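Local coordinates for protein ubiquitin-conjugating enzyme E2, putative (Trypanosoma cruzi, PDB 4DS2) that probably acts as an E2 ubiquitin-conjugating enzyme, carrying activated ubiquitin as a thioester on the way to its target proteins, at residues 35-47 / 52-64. Residues are numbered along the deposited sequence; the frame is centred on the assembly and turned at random.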
loop_
_atom_site.group_PDB
_atom_site.type_symbol
_atom_site.label_atom_id
_atom_site.label_comp_id
_atom_site.label_asym_id
_atom_site.label_seq_id
_atom_site.Cartn_x
_atom_site.Cartn_y
_atom_site.Cartn_z
ATOM N N SER A 35 -13.530 -6.738 -8.859
ATOM C CA SER A 35 -12.721 -6.186 -9.939
ATOM C C SER A 35 -11.351 -6.898 -10.063
ATOM O O SER A 35 -10.626 -7.039 -9.064
ATOM C CB SER A 35 -12.509 -4.684 -9.712
ATOM O OG SER A 35 -11.930 -4.075 -10.852
ATOM N N PRO A 36 -10.982 -7.336 -11.291
ATOM C CA PRO A 36 -9.643 -7.888 -11.535
ATOM C C PRO A 36 -8.534 -6.823 -11.540
ATOM O O PRO A 36 -7.369 -7.186 -11.384
ATOM C CB PRO A 36 -9.772 -8.486 -12.936
ATOM C CG PRO A 36 -10.739 -7.575 -13.621
ATOM C CD PRO A 36 -11.740 -7.191 -12.555
ATOM N N HIS A 37 -8.897 -5.541 -11.726
ATOM C CA HIS A 37 -7.937 -4.418 -11.764
ATOM C C HIS A 37 -7.654 -3.808 -10.414
ATOM O O HIS A 37 -6.656 -3.119 -10.239
ATOM C CB HIS A 37 -8.386 -3.322 -12.732
ATOM C CG HIS A 37 -7.317 -2.281 -12.994
ATOM N ND1 HIS A 37 -6.272 -2.512 -13.808
ATOM C CD2 HIS A 37 -7.141 -0.994 -12.483
ATOM C CE1 HIS A 37 -5.476 -1.427 -13.839
ATOM N NE2 HIS A 37 -6.007 -0.495 -13.025
ATOM N N SER A 38 -8.531 -4.040 -9.449
ATOM C CA SER A 38 -8.332 -3.519 -8.104
ATOM C C SER A 38 -7.765 -4.585 -7.170
ATOM O O SER A 38 -7.951 -5.790 -7.349
ATOM C CB SER A 38 -9.631 -2.917 -7.536
ATOM O OG SER A 38 -9.700 -1.531 -7.825
ATOM N N THR A 39 -7.066 -4.088 -6.170
ATOM C CA THR A 39 -6.433 -4.913 -5.167
ATOM C C THR A 39 -7.447 -5.081 -4.049
ATOM O O THR A 39 -8.200 -4.157 -3.766
ATOM C CB THR A 39 -5.159 -4.221 -4.650
ATOM O OG1 THR A 39 -5.438 -3.491 -3.442
ATOM C CG2 THR A 39 -4.582 -3.235 -5.767
ATOM N N ALA A 40 -7.501 -6.262 -3.440
ATOM C CA ALA A 40 -8.503 -6.541 -2.434
ATOM C C ALA A 40 -7.792 -6.606 -1.084
ATOM O O ALA A 40 -6.839 -7.367 -0.916
ATOM C CB ALA A 40 -9.222 -7.851 -2.761
ATOM N N ILE A 41 -8.227 -5.769 -0.145
ATOM C CA ILE A 41 -7.803 -5.874 1.252
ATOM C C ILE A 41 -8.830 -6.797 1.893
ATOM O O ILE A 41 -10.021 -6.503 1.840
ATOM C CB ILE A 41 -7.814 -4.503 1.993
ATOM C CG1 ILE A 41 -7.135 -3.393 1.164
ATOM C CG2 ILE A 41 -7.126 -4.613 3.355
ATOM C CD1 ILE A 41 -7.295 -1.958 1.686
ATOM N N PHE A 42 -8.377 -7.908 2.481
ATOM C CA PHE A 42 -9.270 -8.949 3.044
ATOM C C PHE A 42 -9.085 -9.286 4.556
ATOM O O PHE A 42 -9.863 -10.063 5.110
ATOM C CB PHE A 42 -9.179 -10.235 2.213
ATOM C CG PHE A 42 -7.870 -10.971 2.353
ATOM C CD1 PHE A 42 -6.779 -10.637 1.558
ATOM C CD2 PHE A 42 -7.733 -12.010 3.284
ATOM C CE1 PHE A 42 -5.561 -11.304 1.695
ATOM C CE2 PHE A 42 -6.527 -12.686 3.422
ATOM C CZ PHE A 42 -5.439 -12.330 2.629
ATOM N N SER A 43 -8.068 -8.716 5.211
ATOM C CA SER A 43 -7.936 -8.779 6.662
ATOM C C SER A 43 -7.322 -7.494 7.196
ATOM O O SER A 43 -6.377 -6.966 6.633
ATOM C CB SER A 43 -7.100 -9.987 7.086
ATOM O OG SER A 43 -6.480 -9.759 8.337
ATOM N N VAL A 44 -7.860 -7.011 8.308
ATOM C CA VAL A 44 -7.367 -5.825 9.005
ATOM C C VAL A 44 -7.280 -6.144 10.490
ATOM O O VAL A 44 -8.288 -6.183 11.172
ATOM C CB VAL A 44 -8.335 -4.616 8.834
ATOM C CG1 VAL A 44 -7.856 -3.435 9.662
ATOM C CG2 VAL A 44 -8.493 -4.213 7.377
ATOM N N ASP A 45 -6.088 -6.415 10.992
ATOM C CA ASP A 45 -5.862 -6.560 12.446
ATOM C C ASP A 45 -5.219 -5.205 12.907
ATOM O O ASP A 45 -4.769 -4.424 12.058
ATOM C CB ASP A 45 -5.007 -7.840 12.740
ATOM C CG ASP A 45 -5.781 -9.223 12.418
ATOM O OD1 ASP A 45 -7.011 -9.375 12.625
ATOM O OD2 ASP A 45 -5.154 -10.195 11.952
ATOM N N THR A 46 -5.207 -4.890 14.205
ATOM C CA THR A 46 -4.478 -3.689 14.702
ATOM C C THR A 46 -3.521 -4.074 15.827
ATOM O O THR A 46 -3.543 -5.212 16.320
ATOM C CB THR A 46 -5.384 -2.618 15.323
ATOM O OG1 THR A 46 -5.843 -3.097 16.595
ATOM C CG2 THR A 46 -6.575 -2.260 14.472
ATOM N N ASP A 47 -2.703 -3.117 16.243
ATOM C CA ASP A 47 -1.735 -3.314 17.312
ATOM C C ASP A 47 -1.566 -1.921 17.912
ATOM O O ASP A 47 -0.593 -1.219 17.580
ATOM C CB ASP A 47 -0.418 -3.808 16.711
ATOM C CG ASP A 47 0.739 -3.770 17.699
ATOM O OD1 ASP A 47 0.517 -3.628 18.912
ATOM O OD2 ASP A 47 1.892 -3.905 17.241
ATOM N N TRP A 52 -1.924 -0.491 12.006
ATOM C CA TRP A 52 -2.844 -1.421 11.375
ATOM C C TRP A 52 -2.066 -2.343 10.509
ATOM O O TRP A 52 -1.398 -1.899 9.623
ATOM C CB TRP A 52 -3.860 -0.718 10.497
ATOM C CG TRP A 52 -4.650 0.426 11.089
ATOM C CD1 TRP A 52 -4.650 0.919 12.395
ATOM C CD2 TRP A 52 -5.648 1.220 10.380
ATOM N NE1 TRP A 52 -5.536 1.950 12.524
ATOM C CE2 TRP A 52 -6.176 2.172 11.345
ATOM C CE3 TRP A 52 -6.146 1.226 9.079
ATOM C CZ2 TRP A 52 -7.153 3.096 11.001
ATOM C CZ3 TRP A 52 -7.131 2.159 8.737
ATOM C CH2 TRP A 52 -7.625 3.072 9.690
ATOM N N ILE A 53 -2.144 -3.637 10.789
ATOM C CA ILE A 53 -1.560 -4.691 9.951
ATOM C C ILE A 53 -2.656 -5.189 8.998
ATOM O O ILE A 53 -3.742 -5.591 9.434
ATOM C CB ILE A 53 -1.033 -5.875 10.803
ATOM C CG1 ILE A 53 -0.103 -5.362 11.940
ATOM C CG2 ILE A 53 -0.322 -6.910 9.906
ATOM C CD1 ILE A 53 -0.750 -5.152 13.293
ATOM N N LEU A 54 -2.383 -5.125 7.704
ATOM C CA LEU A 54 -3.317 -5.568 6.667
ATOM C C LEU A 54 -2.795 -6.801 5.874
ATOM O O LEU A 54 -1.583 -6.993 5.743
ATOM C CB LEU A 54 -3.560 -4.440 5.664
ATOM C CG LEU A 54 -4.032 -3.040 6.065
ATOM C CD1 LEU A 54 -4.265 -2.273 4.760
ATOM C CD2 LEU A 54 -5.293 -3.054 6.903
ATOM N N LYS A 55 -3.739 -7.594 5.342
ATOM C CA LYS A 55 -3.440 -8.641 4.355
ATOM C C LYS A 55 -4.195 -8.331 3.071
ATOM O O LYS A 55 -5.355 -7.937 3.092
ATOM C CB LYS A 55 -3.801 -10.022 4.866
ATOM C CG LYS A 55 -3.036 -10.424 6.129
ATOM C CD LYS A 55 -3.188 -11.915 6.438
ATOM C CE LYS A 55 -2.783 -12.320 7.848
ATOM N NZ LYS A 55 -3.303 -13.691 8.124
ATOM N N VAL A 56 -3.491 -8.440 1.955
ATOM C CA VAL A 56 -3.962 -7.887 0.679
ATOM C C VAL A 56 -3.666 -8.873 -0.427
ATOM O O VAL A 56 -2.695 -9.633 -0.343
ATOM C CB VAL A 56 -3.267 -6.534 0.369
ATOM C CG1 VAL A 56 -3.632 -6.034 -1.013
ATOM C CG2 VAL A 56 -3.608 -5.476 1.423
ATOM N N LYS A 57 -4.507 -8.862 -1.461
ATOM C CA LYS A 57 -4.155 -9.465 -2.768
ATOM C C LYS A 57 -3.943 -8.340 -3.751
ATOM O O LYS A 57 -4.721 -7.395 -3.777
ATOM C CB LYS A 57 -5.269 -10.372 -3.278
ATOM C CG LYS A 57 -5.577 -11.556 -2.359
ATOM C CD LYS A 57 -4.458 -12.587 -2.355
ATOM C CE LYS A 57 -4.523 -13.459 -1.112
ATOM N NZ LYS A 57 -5.693 -14.372 -1.124
ATOM N N ALA A 58 -2.885 -8.425 -4.549
ATOM C CA ALA A 58 -2.780 -7.562 -5.732
ATOM C C ALA A 58 -3.846 -7.956 -6.774
ATOM O O ALA A 58 -4.419 -9.059 -6.695
ATOM C CB ALA A 58 -1.391 -7.628 -6.325
ATOM N N PRO A 59 -4.128 -7.057 -7.749
ATOM C CA PRO A 59 -5.070 -7.349 -8.840
ATOM C C PRO A 59 -4.640 -8.574 -9.670
ATOM O O PRO A 59 -3.442 -8.743 -9.920
ATOM C CB PRO A 59 -4.974 -6.092 -9.723
ATOM C CG PRO A 59 -4.384 -5.034 -8.869
ATOM C CD PRO A 59 -3.439 -5.772 -7.979
ATOM N N ALA A 60 -5.607 -9.397 -10.106
ATOM C CA ALA A 60 -5.345 -10.514 -11.053
ATOM C C ALA A 60 -4.728 -9.969 -12.360
ATOM O O ALA A 60 -3.866 -10.602 -12.986
ATOM C CB ALA A 60 -6.626 -11.272 -11.345
ATOM N N ASP A 61 -5.230 -8.794 -12.755
ATOM C CA ASP A 61 -4.612 -7.830 -13.709
ATOM C C ASP A 61 -3.075 -7.750 -13.760
ATOM O O ASP A 61 -2.520 -7.641 -14.839
ATOM C CB ASP A 61 -5.094 -6.418 -13.309
ATOM C CG ASP A 61 -5.540 -5.580 -14.474
ATOM O OD1 ASP A 61 -6.522 -5.969 -15.166
ATOM O OD2 ASP A 61 -4.940 -4.490 -14.639
ATOM N N SER A 62 -2.398 -7.744 -12.607
ATOM C CA SER A 62 -0.995 -7.351 -12.573
ATOM C C SER A 62 0.013 -8.505 -12.407
ATOM O O SER A 62 -0.340 -9.614 -12.020
ATOM C CB SER A 62 -0.776 -6.288 -11.485
ATOM O OG SER A 62 -0.737 -6.847 -10.186
ATOM N N VAL A 63 1.273 -8.183 -12.704
ATOM C CA VAL A 63 2.440 -9.054 -12.499
ATOM C C VAL A 63 2.488 -9.660 -11.104
ATOM O O VAL A 63 2.910 -10.817 -10.922
ATOM C CB VAL A 63 3.768 -8.248 -12.687
ATOM C CG1 VAL A 63 4.541 -8.734 -13.909
ATOM C CG2 VAL A 63 3.537 -6.739 -12.767
ATOM N N TYR A 64 2.055 -8.836 -10.146
ATOM C CA TYR A 64 2.079 -9.091 -8.683
ATOM C C TYR A 64 0.928 -9.929 -8.100
ATOM O O TYR A 64 1.036 -10.439 -6.980
ATOM C CB TYR A 64 2.050 -7.743 -7.950
ATOM C CG TYR A 64 3.266 -6.875 -8.228
ATOM C CD1 TYR A 64 4.463 -7.090 -7.558
ATOM C CD2 TYR A 64 3.222 -5.863 -9.173
ATOM C CE1 TYR A 64 5.570 -6.309 -7.814
ATOM C CE2 TYR A 64 4.330 -5.082 -9.433
ATOM C CZ TYR A 64 5.500 -5.309 -8.751
ATOM O OH TYR A 64 6.610 -4.533 -8.981
#
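The ring of Phe42 lies between two lysines of the facing strand. Lys55 CB sits over one face in a CH-pi contact, 4.0 Å from the ring centroid, while on the opposite side of the ring plane Lys57 NZ makes an off-centre cation-pi contact, 4.6 Å from that centroid. At its edge, in the ring plane, Phe42 meets Val56 C, which lies 3.7 Å from Phe42 CE1. With chi1 at 70°, CG falls between the backbone N and the carbonyl carbon, which folds the ring across the partner strand. This is the antiparallel hairpin 40-46/51-57 that opens the four-stranded sheet of the ubiquitin-conjugating fold, and Phe42 stands at a classic beta bulge: Phe42 and Ser43 both face Lys55. The bulge takes two bonds, Phe42 N to Lys55 O and Lys55 N to Ser43 O; Ala40 and Lys57 form a hydrogen-bonded pair on one side of it, Asp45 and Ile53 another beyond.

The sheet face that carries Ile41, Val44, Leu54 and Val56 is largely apolar. Val44 CG2 and Leu54 CD2 touch at 3.4 Å, their side chains lying side by side, and Ile41 CG1 meets Val56 CG2 at 4.1 Å. Thr39 and Ile41 rest on helix 120-132; Trp52, close to Thr46 CG2, touches both that helix, at Ala120, and helix 11-27, at Leu17 and Leu20.

Past the strands, Pro59 slots its ring beside Thr39, with Thr39 CG2 3.6 Å from Pro59 CD. The loops are then tied by a backbone bond from Asp61 N to Pro36 O. A link from His37 ND1 to Asp61 OD2 is doubtful, being too short at 2.5 Å; as modelled, the ring stands nearly perpendicular to the carboxylate (87°) and ND1 meets OD2 from above the carboxylate plane.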